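Local atomic coordinates of sensor histidine kinase (PDB entry 4ONX), a protein that probably senses an extracellular signal through a cache-type sensor domain and relays it to a kinase region that phosphorylates a histidine. Residues E[83-88]-E[144-149]; E[51-56]-E[135-140]; E[33-38]-E[76-81]; E[59-64]-E[89-94]. All blocks are in the same frame, centred on the assembly; numbering follows the deposited sequence.

Contact 1. Residues E[83-88]-E[144-149]; sequences VVADMR and VGFIMV
The methyl group of Ala85 rests over one face of the Phe146 ring, its CB 3.8 Å from the ring centroid and displaced toward the CE2 and CZ rim, a CH-pi contact between residues paired directly across two antiparallel strands. The ring arrives there because CG of Phe146 stands between its own backbone N and carbonyl carbon (chi1 72°), which carries the far end of the ring toward the neighbouring strand. On the same face of the sheet, Val83 CG2 meets the terminal methyl CE of Met148, a selenomethionine, at 3.8 Å; the bent Met148 chain brings that methyl back beside its partner. Beneath these pairs run four backbone hydrogen bonds, two between Val83 and Met148 and two between Ala85 and Phe146. The straightest of them, Ala85 N to Phe146 O, measures 3.0 Å with an angle of 175° at the hydrogen. These strands, 81-86 and 142-153, are the two inner members of the four-stranded antiparallel sheet, ordered 2-1-4-3, that forms the scaffold of the cache domain. On the other face Val84 and Ile147 make a non-hydrogen-bonded pair, their CG2 atoms 4.4 Å apart, and Leu56 and Ile46 from helices 50-58 and 33-47 pack against them. The sheet face carrying Val83, Phe146 and Met148 is instead met by Val105 and Phe104 of the second subunit. Further along, Asp86 OD1 accepts from Arg88 N in an Asx turn, while Val144 and Gly145 form a classic beta bulge opposite Val137.

Contact 2. Residues E[51-56]-E[135-140]; sequences FIQEDL and QPVMYN
Gln53 leans onto the end of strand 129-139 with its whole side chain, showing how a helix residue can pack against a strand through its flat polar group without bonding to it. Its amide carbon CD lies 3.2 Å from Met138 O, and that oxygen stands above the amide plane, so neither N-H points at it. The donor NE2 is used elsewhere, on the backbone O of Ser47. Nearer the helix, CB of Gln53 touches Tyr139 CD1 at 3.6 Å, and CG meets Val137 CG1 at 3.9 Å. One residue on, Glu54 lays its aliphatic part along the outer portion of the Tyr139 ring: CG is 3.5 Å from CE1 of Tyr139 and about as close to its hydroxyl oxygen, while CA lies over one face toward the rim. The carboxylate is turned 42° from the ring plane. Tyr139 can offer its ring here because its CG is anti to the backbone N (chi1 -177°), which extends the ring alongside Gln53 and Glu54. Leu56 closes the contact on the other side of Gln53, its CD1 reaching Val137 CG1 at 3.8 Å where the two side chains meet at about a right angle. The 51-56 turn of the helix runs almost perpendicular to strand residues 135-139, at 86°. From this seat Leu56 also extends over the sheet to Val144 and Val84, whereas Ile52 faces Ile46 of helix 33-47 and Ile65 of helix 63-75, so the short helix is wedged between the sheet and the two longer helices.

Contact 3. Residues E[33-38]-E[76-81]; sequences EDVRNT and INDVDI
Asp78 and Val35 illustrate how a carboxylate can pack beside an aliphatic group while spending its charge elsewhere. The CB of Asp78 points toward helix 33-47, but the contact begins only at CG, which lies 4.0 Å from Val35 CG2. Of the two oxygens, OD2 comes closer to the same methyl, 3.7 Å from Val35 CG2, the side chains crossing at about a right angle. OD1 has a different task: it forms a salt bridge with Lys151 of strand 142-153, a residue that Val35 also packs on. A second point of touch comes from Thr38. Its methyl CG2 meets Ile76 CG2 at 3.7 Å, with Val79 CG2 more loosely placed behind. That methyl faces the turn because OG1 is set beside the backbone N (chi1 -59°), where it donates to Asp34 O at 3.0 Å. Asp34 O therefore accepts twice, from the N and the OG1 of Thr38. The opposing residues are held by a type I beta turn from Ile76 to Val79, which joins helix 63-75 to strand 81-86 and presents Ile76 and Asp78 to the first turns of the N-terminal helix. No hydrogen bond crosses between the two segments; van der Waals contact joins them, the hydroxyl is satisfied within its own helix, and the salt bridge to Lys151 probably helps to keep Asp78 ionised.

Contact 4. Residues E[59-64]-E[89-94]; sequences GEINSR and GVKYSH
Lys91 passes obliquely beside Ile61, its NZ 3.9 Å from Ile61 CG1, and ends against the backbone of the linker that leads from helix 50-58 into helix 63-75. It is half of a classic beta bulge: Lys91 and Tyr92 both face Val84 on the adjacent strand, and both of these consecutive side chains reach the same linker from the edge of the cache-domain sheet. The Lys91 chain is extended as far as CE and turns at its last torsion, placing NZ 2.6 Å from Glu60 O, above the plane of that carbonyl. NZ also donates to the Tyr92 hydroxyl, with 3.0 Å between NZ and OH. The same oxygen takes the backbone N-H of Asn62, at 3.0 Å from N to OH and 156° at the hydrogen, with the nitrogen lying in the ring plane at the edge. A further bond joins Tyr92 OH to Asp55 OD2, so three partners grip the hydroxyl and fix where the ring ends; Lys91 NZ adds only a long, weak ion pair to the other oxygen of Asp55. The linker so held leads straight into helix 63-75, which carries the zinc-binding residues Glu67 and His71. Asn62 occupies the N-cap of that helix: its side chain, CG anti to the backbone N (chi1 -179°), turns OD1 to accept from Arg64 N at 2.8 Å.

Contact 1 lies at the heart of the sheet and relies on paired backbone hydrogen bonds; the other three join helices or linkers to it or to the loops around it. Contacts 1 and 2 lie on the two strands of the 129-139/142-153 hairpin, and contacts 1 and 4 on the adjacent strands 81-86 and 90-95. Contact 2, partly buried, and contact 3, buried but small, have no hydrogen bond across their segments. Contact 4, at the surface, is the polar counterpart, and Asp55 ties it to contact 2. Contact 3 stands apart, across the chain's centre from contact 4, yet Val79 and Ile81 still touch the strand of contact 1.

Contact 1. Residues E[83-88]-E[144-149]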
# COMPACT_ATOMS: atom_id res chain seq x y z
N VAL E 83 -14.18 7.67 15.93
CA VAL E 83 -13.28 8.74 16.22
C VAL E 83 -12.44 8.39 17.42
O VAL E 83 -12.94 7.87 18.40
CB VAL E 83 -14.04 10.02 16.52
CG1 VAL E 83 -13.10 11.08 17.07
CG2 VAL E 83 -14.75 10.50 15.27
N VAL E 84 -11.15 8.67 17.30
CA VAL E 84 -10.23 8.43 18.37
C VAL E 84 -9.58 9.77 18.63
O VAL E 84 -8.95 10.36 17.75
CB VAL E 84 -9.17 7.40 17.99
CG1 VAL E 84 -8.17 7.24 19.14
CG2 VAL E 84 -9.83 6.08 17.65
N ALA E 85 -9.73 10.25 19.85
CA ALA E 85 -9.20 11.53 20.22
C ALA E 85 -8.33 11.45 21.45
O ALA E 85 -8.56 10.62 22.33
CB ALA E 85 -10.34 12.50 20.48
N ASP E 86 -7.31 12.30 21.48
CA ASP E 86 -6.46 12.40 22.65
C ASP E 86 -6.99 13.63 23.39
O ASP E 86 -8.02 14.19 23.00
CB ASP E 86 -4.98 12.49 22.27
CG ASP E 86 -4.65 13.72 21.47
OD1 ASP E 86 -5.53 14.60 21.30
OD2 ASP E 86 -3.50 13.79 21.02
N MSE E 87 -6.32 14.06 24.45
CA MSE E 87 -6.83 15.19 25.22
C MSE E 87 -6.82 16.50 24.45
O MSE E 87 -7.50 17.43 24.84
CB MSE E 87 -6.12 15.32 26.55
CG MSE E 87 -6.19 14.05 27.41
SE MSE E 87 -8.01 13.39 27.82
CE MSE E 87 -9.15 14.92 27.37
N ARG E 88 -6.06 16.57 23.36
CA ARG E 88 -6.00 17.80 22.55
C ARG E 88 -7.17 17.83 21.56
O ARG E 88 -7.71 18.89 21.25
CB ARG E 88 -4.64 17.86 21.82
CG ARG E 88 -4.38 19.14 20.94
CD ARG E 88 -4.81 18.98 19.49
NE ARG E 88 -4.75 20.26 18.78
CZ ARG E 88 -3.65 20.90 18.37
NH1 ARG E 88 -2.44 20.42 18.60
NH2 ARG E 88 -3.77 22.07 17.74
N VAL E 144 -6.07 9.27 28.83
CA VAL E 144 -5.28 9.88 27.75
C VAL E 144 -6.11 10.30 26.54
O VAL E 144 -5.57 10.86 25.58
CB VAL E 144 -4.18 8.92 27.28
CG1 VAL E 144 -3.20 8.65 28.42
CG2 VAL E 144 -4.77 7.62 26.76
N GLY E 145 -7.41 10.04 26.58
CA GLY E 145 -8.28 10.42 25.48
C GLY E 145 -9.61 9.70 25.54
O GLY E 145 -10.07 9.31 26.61
N PHE E 146 -10.25 9.56 24.39
CA PHE E 146 -11.52 8.87 24.32
C PHE E 146 -11.77 8.33 22.93
O PHE E 146 -11.10 8.72 21.97
CB PHE E 146 -12.68 9.81 24.71
CG PHE E 146 -13.00 10.85 23.68
CD1 PHE E 146 -13.82 10.54 22.60
CD2 PHE E 146 -12.52 12.14 23.80
CE1 PHE E 146 -14.13 11.50 21.65
CE2 PHE E 146 -12.83 13.11 22.86
CZ PHE E 146 -13.63 12.78 21.78
N ILE E 147 -12.76 7.46 22.83
CA ILE E 147 -13.14 6.87 21.56
C ILE E 147 -14.62 7.05 21.40
O ILE E 147 -15.36 6.80 22.32
CB ILE E 147 -12.80 5.37 21.52
CG1 ILE E 147 -11.32 5.19 21.81
CG2 ILE E 147 -13.18 4.78 20.17
CD1 ILE E 147 -10.81 3.80 21.58
N MSE E 148 -15.04 7.50 20.24
CA MSE E 148 -16.46 7.69 19.97
C MSE E 148 -16.78 6.77 18.83
O MSE E 148 -15.99 6.63 17.89
CB MSE E 148 -16.74 9.14 19.62
CG MSE E 148 -18.22 9.45 19.52
SE MSE E 148 -18.87 9.01 17.73
CE MSE E 148 -18.17 10.66 16.92
N VAL E 149 -17.92 6.11 18.92
CA VAL E 149 -18.36 5.20 17.88
C VAL E 149 -19.82 5.49 17.64
O VAL E 149 -20.58 5.59 18.59
CB VAL E 149 -18.18 3.73 18.30
CG1 VAL E 149 -18.73 2.80 17.24
CG2 VAL E 149 -16.71 3.42 18.52

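Contact 2. Residues E[51-56]-E[135-140]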
# COMPACT_ATOMS: atom_id res chain seq x y z
N PHE E 51 -1.44 -0.82 22.43
CA PHE E 51 -0.84 0.16 21.54
C PHE E 51 -1.73 1.38 21.27
O PHE E 51 -1.22 2.43 20.91
CB PHE E 51 -0.33 -0.46 20.23
CG PHE E 51 -1.41 -1.02 19.33
CD1 PHE E 51 -2.20 -0.19 18.57
CD2 PHE E 51 -1.56 -2.39 19.18
CE1 PHE E 51 -3.17 -0.71 17.72
CE2 PHE E 51 -2.52 -2.92 18.33
CZ PHE E 51 -3.33 -2.08 17.60
N ILE E 52 -3.04 1.24 21.43
CA ILE E 52 -3.95 2.37 21.25
C ILE E 52 -3.74 3.32 22.41
O ILE E 52 -3.75 4.54 22.24
CB ILE E 52 -5.43 1.94 21.22
CG1 ILE E 52 -5.73 1.11 19.96
CG2 ILE E 52 -6.34 3.15 21.20
CD1 ILE E 52 -5.69 1.90 18.66
N GLN E 53 -3.54 2.75 23.58
CA GLN E 53 -3.33 3.53 24.79
C GLN E 53 -2.01 4.28 24.72
O GLN E 53 -1.97 5.49 24.95
CB GLN E 53 -3.39 2.62 26.01
CG GLN E 53 -4.75 1.95 26.16
CD GLN E 53 -4.77 0.84 27.18
OE1 GLN E 53 -3.73 0.45 27.71
NE2 GLN E 53 -5.95 0.31 27.45
N GLU E 54 -0.94 3.57 24.40
CA GLU E 54 0.39 4.18 24.30
C GLU E 54 0.40 5.29 23.27
O GLU E 54 0.97 6.35 23.49
CB GLU E 54 1.44 3.13 23.93
CG GLU E 54 1.68 2.08 24.99
CD GLU E 54 2.71 1.04 24.58
OE1 GLU E 54 2.52 -0.15 24.93
OE2 GLU E 54 3.70 1.38 23.89
N ASP E 55 -0.25 5.04 22.14
CA ASP E 55 -0.28 6.02 21.07
C ASP E 55 -0.90 7.34 21.51
O ASP E 55 -0.36 8.40 21.22
CB ASP E 55 -1.01 5.46 19.85
CG ASP E 55 -1.11 6.46 18.72
OD1 ASP E 55 -1.91 7.41 18.84
OD2 ASP E 55 -0.43 6.27 17.70
N LEU E 56 -2.03 7.28 22.21
CA LEU E 56 -2.67 8.50 22.67
C LEU E 56 -1.82 9.22 23.69
O LEU E 56 -1.78 10.45 23.73
CB LEU E 56 -4.05 8.21 23.25
CG LEU E 56 -5.08 7.75 22.21
CD1 LEU E 56 -6.38 7.38 22.89
CD2 LEU E 56 -5.29 8.83 21.16
N GLN E 135 -16.39 6.54 24.96
CA GLN E 135 -15.63 5.65 25.81
C GLN E 135 -14.29 6.28 26.10
O GLN E 135 -13.53 6.53 25.17
CB GLN E 135 -15.40 4.35 25.05
CG GLN E 135 -14.65 3.26 25.80
CD GLN E 135 -15.49 2.57 26.84
OE1 GLN E 135 -16.71 2.56 26.76
NE2 GLN E 135 -14.83 1.97 27.82
N PRO E 136 -13.97 6.51 27.38
CA PRO E 136 -12.67 7.10 27.68
C PRO E 136 -11.56 6.07 27.47
O PRO E 136 -11.84 4.88 27.38
CB PRO E 136 -12.78 7.44 29.16
CG PRO E 136 -13.74 6.44 29.69
CD PRO E 136 -14.74 6.21 28.59
N VAL E 137 -10.32 6.54 27.36
CA VAL E 137 -9.17 5.67 27.18
C VAL E 137 -8.17 5.97 28.27
O VAL E 137 -7.81 7.13 28.49
CB VAL E 137 -8.49 5.87 25.83
CG1 VAL E 137 -7.30 4.93 25.70
CG2 VAL E 137 -9.47 5.64 24.69
N MSE E 138 -7.68 4.91 28.92
CA MSE E 138 -6.76 5.04 30.04
C MSE E 138 -5.44 4.36 29.81
O MSE E 138 -5.36 3.31 29.18
CB MSE E 138 -7.38 4.35 31.25
CG MSE E 138 -8.88 4.58 31.35
SE MSE E 138 -9.21 6.38 32.06
CE MSE E 138 -10.98 6.06 32.86
N TYR E 139 -4.38 4.96 30.34
CA TYR E 139 -3.05 4.39 30.24
C TYR E 139 -2.32 4.60 31.55
O TYR E 139 -2.27 5.72 32.06
CB TYR E 139 -2.27 5.03 29.09
CG TYR E 139 -0.90 4.42 28.89
CD1 TYR E 139 -0.77 3.12 28.41
CD2 TYR E 139 0.25 5.16 29.12
CE1 TYR E 139 0.48 2.56 28.21
CE2 TYR E 139 1.50 4.61 28.92
CZ TYR E 139 1.61 3.31 28.47
OH TYR E 139 2.86 2.76 28.26
N ASN E 140 -1.79 3.52 32.11
CA ASN E 140 -1.06 3.62 33.39
C ASN E 140 -1.93 4.37 34.43
O ASN E 140 -1.41 5.20 35.18
CB ASN E 140 0.33 4.39 33.24
CG ASN E 140 1.28 4.10 34.40
OD1 ASN E 140 0.96 3.33 35.30
ND2 ASN E 140 2.47 4.71 34.37

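Contact 3. Residues E[33-38]-E[76-81]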
# COMPACT_ATOMS: atom_id res chain seq x y z
N GLU E 33 -31.26 -2.38 21.17
CA GLU E 33 -30.11 -2.78 21.98
C GLU E 33 -29.00 -3.44 21.18
O GLU E 33 -27.84 -3.35 21.56
CB GLU E 33 -30.55 -3.68 23.14
CG GLU E 33 -31.52 -3.01 24.11
CD GLU E 33 -30.94 -1.79 24.81
OE1 GLU E 33 -31.68 -1.15 25.59
OE2 GLU E 33 -29.76 -1.48 24.59
N ASP E 34 -29.33 -4.09 20.06
CA ASP E 34 -28.32 -4.73 19.22
C ASP E 34 -27.30 -3.67 18.83
O ASP E 34 -26.10 -3.82 19.06
CB ASP E 34 -28.96 -5.33 17.96
CG ASP E 34 -29.94 -6.45 18.28
OD1 ASP E 34 -30.07 -6.85 19.45
OD2 ASP E 34 -30.59 -6.95 17.33
N VAL E 35 -27.79 -2.57 18.28
CA VAL E 35 -26.94 -1.48 17.88
C VAL E 35 -26.20 -0.93 19.09
O VAL E 35 -24.97 -0.84 19.09
CB VAL E 35 -27.76 -0.34 17.23
CG1 VAL E 35 -26.89 0.88 16.98
CG2 VAL E 35 -28.38 -0.82 15.93
N ARG E 36 -26.95 -0.58 20.12
CA ARG E 36 -26.34 -0.01 21.31
C ARG E 36 -25.19 -0.91 21.77
O ARG E 36 -24.10 -0.41 22.09
CB ARG E 36 -27.38 0.18 22.44
CG ARG E 36 -28.55 1.08 22.04
CD ARG E 36 -29.58 1.47 23.14
NE ARG E 36 -30.19 2.73 22.72
CZ ARG E 36 -29.91 3.94 23.21
NH1 ARG E 36 -30.54 4.99 22.70
NH2 ARG E 36 -29.06 4.10 24.21
N ASN E 37 -25.42 -2.22 21.77
CA ASN E 37 -24.39 -3.17 22.24
C ASN E 37 -23.18 -3.15 21.29
O ASN E 37 -22.05 -2.96 21.74
CB ASN E 37 -24.94 -4.60 22.47
CG ASN E 37 -24.57 -5.18 23.85
OD1 ASN E 37 -24.14 -4.48 24.77
ND2 ASN E 37 -24.81 -6.48 24.00
N THR E 38 -23.42 -3.28 19.99
CA THR E 38 -22.32 -3.24 19.02
C THR E 38 -21.42 -2.03 19.21
O THR E 38 -20.19 -2.13 19.18
CB THR E 38 -22.85 -3.18 17.59
OG1 THR E 38 -23.66 -4.32 17.34
CG2 THR E 38 -21.71 -3.16 16.57
N ILE E 76 -17.99 -3.82 10.14
CA ILE E 76 -19.15 -3.75 11.03
C ILE E 76 -20.18 -2.86 10.38
O ILE E 76 -19.97 -1.66 10.23
CB ILE E 76 -18.77 -3.23 12.42
CG1 ILE E 76 -17.58 -4.01 12.97
CG2 ILE E 76 -19.96 -3.35 13.37
CD1 ILE E 76 -17.02 -3.47 14.26
N ASN E 77 -21.31 -3.46 10.03
CA ASN E 77 -22.39 -2.76 9.36
C ASN E 77 -22.95 -1.58 10.15
O ASN E 77 -23.16 -0.51 9.60
CB ASN E 77 -23.51 -3.74 9.04
CG ASN E 77 -24.56 -3.15 8.11
OD1 ASN E 77 -24.25 -2.31 7.26
ND2 ASN E 77 -25.81 -3.61 8.24
N ASP E 78 -23.17 -1.77 11.45
CA ASP E 78 -23.75 -0.71 12.28
C ASP E 78 -22.80 0.41 12.70
O ASP E 78 -23.20 1.30 13.43
CB ASP E 78 -24.42 -1.31 13.52
CG ASP E 78 -25.70 -2.05 13.19
OD1 ASP E 78 -26.33 -1.73 12.16
OD2 ASP E 78 -26.09 -2.94 13.97
N VAL E 79 -21.55 0.36 12.26
CA VAL E 79 -20.60 1.40 12.62
C VAL E 79 -20.33 2.28 11.42
O VAL E 79 -19.60 1.89 10.52
CB VAL E 79 -19.28 0.82 13.11
CG1 VAL E 79 -18.29 1.93 13.39
CG2 VAL E 79 -19.51 -0.01 14.36
N ASP E 80 -20.89 3.48 11.43
CA ASP E 80 -20.72 4.43 10.35
C ASP E 80 -19.64 5.46 10.65
O ASP E 80 -19.17 6.14 9.75
CB ASP E 80 -22.02 5.18 10.10
CG ASP E 80 -23.18 4.26 9.76
OD1 ASP E 80 -22.93 3.17 9.20
OD2 ASP E 80 -24.34 4.65 10.02
N ILE E 81 -19.27 5.59 11.92
CA ILE E 81 -18.27 6.58 12.32
C ILE E 81 -17.47 6.10 13.51
O ILE E 81 -18.01 5.51 14.44
CB ILE E 81 -18.97 7.90 12.79
CG1 ILE E 81 -19.98 8.39 11.75
CG2 ILE E 81 -17.97 8.99 13.20
CD1 ILE E 81 -20.72 9.66 12.12

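Contact 4. Residues E[59-64]-E[89-94]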
# COMPACT_ATOMS: atom_id res chain seq x y z
N GLY E 59 1.35 11.09 21.84
CA GLY E 59 1.05 12.27 21.03
C GLY E 59 1.59 12.18 19.60
O GLY E 59 1.31 13.05 18.78
N GLU E 60 2.37 11.15 19.31
CA GLU E 60 2.92 10.97 17.96
C GLU E 60 1.83 10.47 17.03
O GLU E 60 0.97 9.69 17.45
CB GLU E 60 4.10 9.98 17.99
CG GLU E 60 5.23 10.46 18.91
CD GLU E 60 6.03 11.65 18.38
OE1 GLU E 60 5.78 12.12 17.25
OE2 GLU E 60 6.93 12.11 19.10
N ILE E 61 1.84 10.94 15.79
CA ILE E 61 0.86 10.52 14.79
C ILE E 61 1.39 9.29 14.05
O ILE E 61 2.48 9.32 13.49
CB ILE E 61 0.53 11.65 13.78
CG1 ILE E 61 0.16 12.95 14.52
CG2 ILE E 61 -0.58 11.21 12.84
CD1 ILE E 61 -0.08 14.14 13.62
N ASN E 62 0.60 8.22 14.05
CA ASN E 62 0.98 6.96 13.40
C ASN E 62 -0.08 6.49 12.43
O ASN E 62 -1.16 6.07 12.83
CB ASN E 62 1.22 5.90 14.47
CG ASN E 62 1.65 4.58 13.89
OD1 ASN E 62 1.49 4.31 12.70
ND2 ASN E 62 2.20 3.73 14.74
N SER E 63 0.24 6.54 11.14
CA SER E 63 -0.70 6.16 10.09
C SER E 63 -1.21 4.71 10.16
O SER E 63 -2.29 4.42 9.64
CB SER E 63 -0.10 6.41 8.71
OG SER E 63 1.04 5.60 8.51
N ARG E 64 -0.45 3.81 10.78
CA ARG E 64 -0.90 2.42 10.91
C ARG E 64 -2.05 2.35 11.89
O ARG E 64 -2.96 1.53 11.73
CB ARG E 64 0.24 1.50 11.34
CG ARG E 64 1.38 1.42 10.34
CD ARG E 64 1.08 0.59 9.10
NE ARG E 64 0.75 -0.82 9.40
CZ ARG E 64 -0.44 -1.40 9.24
NH1 ARG E 64 -1.46 -0.75 8.69
NH2 ARG E 64 -0.59 -2.68 9.57
N GLY E 89 -7.56 16.67 21.06
CA GLY E 89 -8.68 16.60 20.13
C GLY E 89 -8.63 15.37 19.26
O GLY E 89 -7.87 14.44 19.50
N VAL E 90 -9.48 15.37 18.24
CA VAL E 90 -9.56 14.26 17.30
C VAL E 90 -8.19 14.00 16.71
O VAL E 90 -7.56 14.91 16.19
CB VAL E 90 -10.57 14.55 16.18
CG1 VAL E 90 -10.50 13.49 15.09
CG2 VAL E 90 -11.98 14.65 16.75
N LYS E 91 -7.73 12.75 16.79
CA LYS E 91 -6.43 12.37 16.29
C LYS E 91 -6.60 11.46 15.06
O LYS E 91 -6.03 11.73 14.01
CB LYS E 91 -5.65 11.66 17.39
CG LYS E 91 -4.17 11.44 17.10
CD LYS E 91 -3.51 10.83 18.33
CE LYS E 91 -2.03 10.73 18.37
NZ LYS E 91 -1.49 10.53 17.02
N TYR E 92 -7.38 10.40 15.20
CA TYR E 92 -7.65 9.49 14.09
C TYR E 92 -9.14 9.46 13.88
O TYR E 92 -9.91 9.77 14.80
CB TYR E 92 -7.15 8.08 14.38
CG TYR E 92 -5.69 8.02 14.79
CD1 TYR E 92 -4.69 8.31 13.88
CD2 TYR E 92 -5.33 7.64 16.07
CE1 TYR E 92 -3.35 8.25 14.24
CE2 TYR E 92 -4.00 7.57 16.44
CZ TYR E 92 -3.01 7.88 15.52
OH TYR E 92 -1.68 7.81 15.88
N SER E 93 -9.56 9.13 12.67
CA SER E 93 -10.97 9.12 12.35
C SER E 93 -11.27 8.45 11.03
O SER E 93 -10.54 8.61 10.07
CB SER E 93 -11.50 10.56 12.27
OG SER E 93 -12.82 10.59 11.78
N HIS E 94 -12.37 7.72 10.99
CA HIS E 94 -12.83 7.08 9.76
C HIS E 94 -14.33 7.05 9.73
O HIS E 94 -14.98 6.92 10.76
CB HIS E 94 -12.26 5.68 9.58
CG HIS E 94 -10.97 5.64 8.83
ND1 HIS E 94 -10.91 5.71 7.45
CD2 HIS E 94 -9.69 5.50 9.26
CE1 HIS E 94 -9.65 5.64 7.07
NE2 HIS E 94 -8.89 5.50 8.14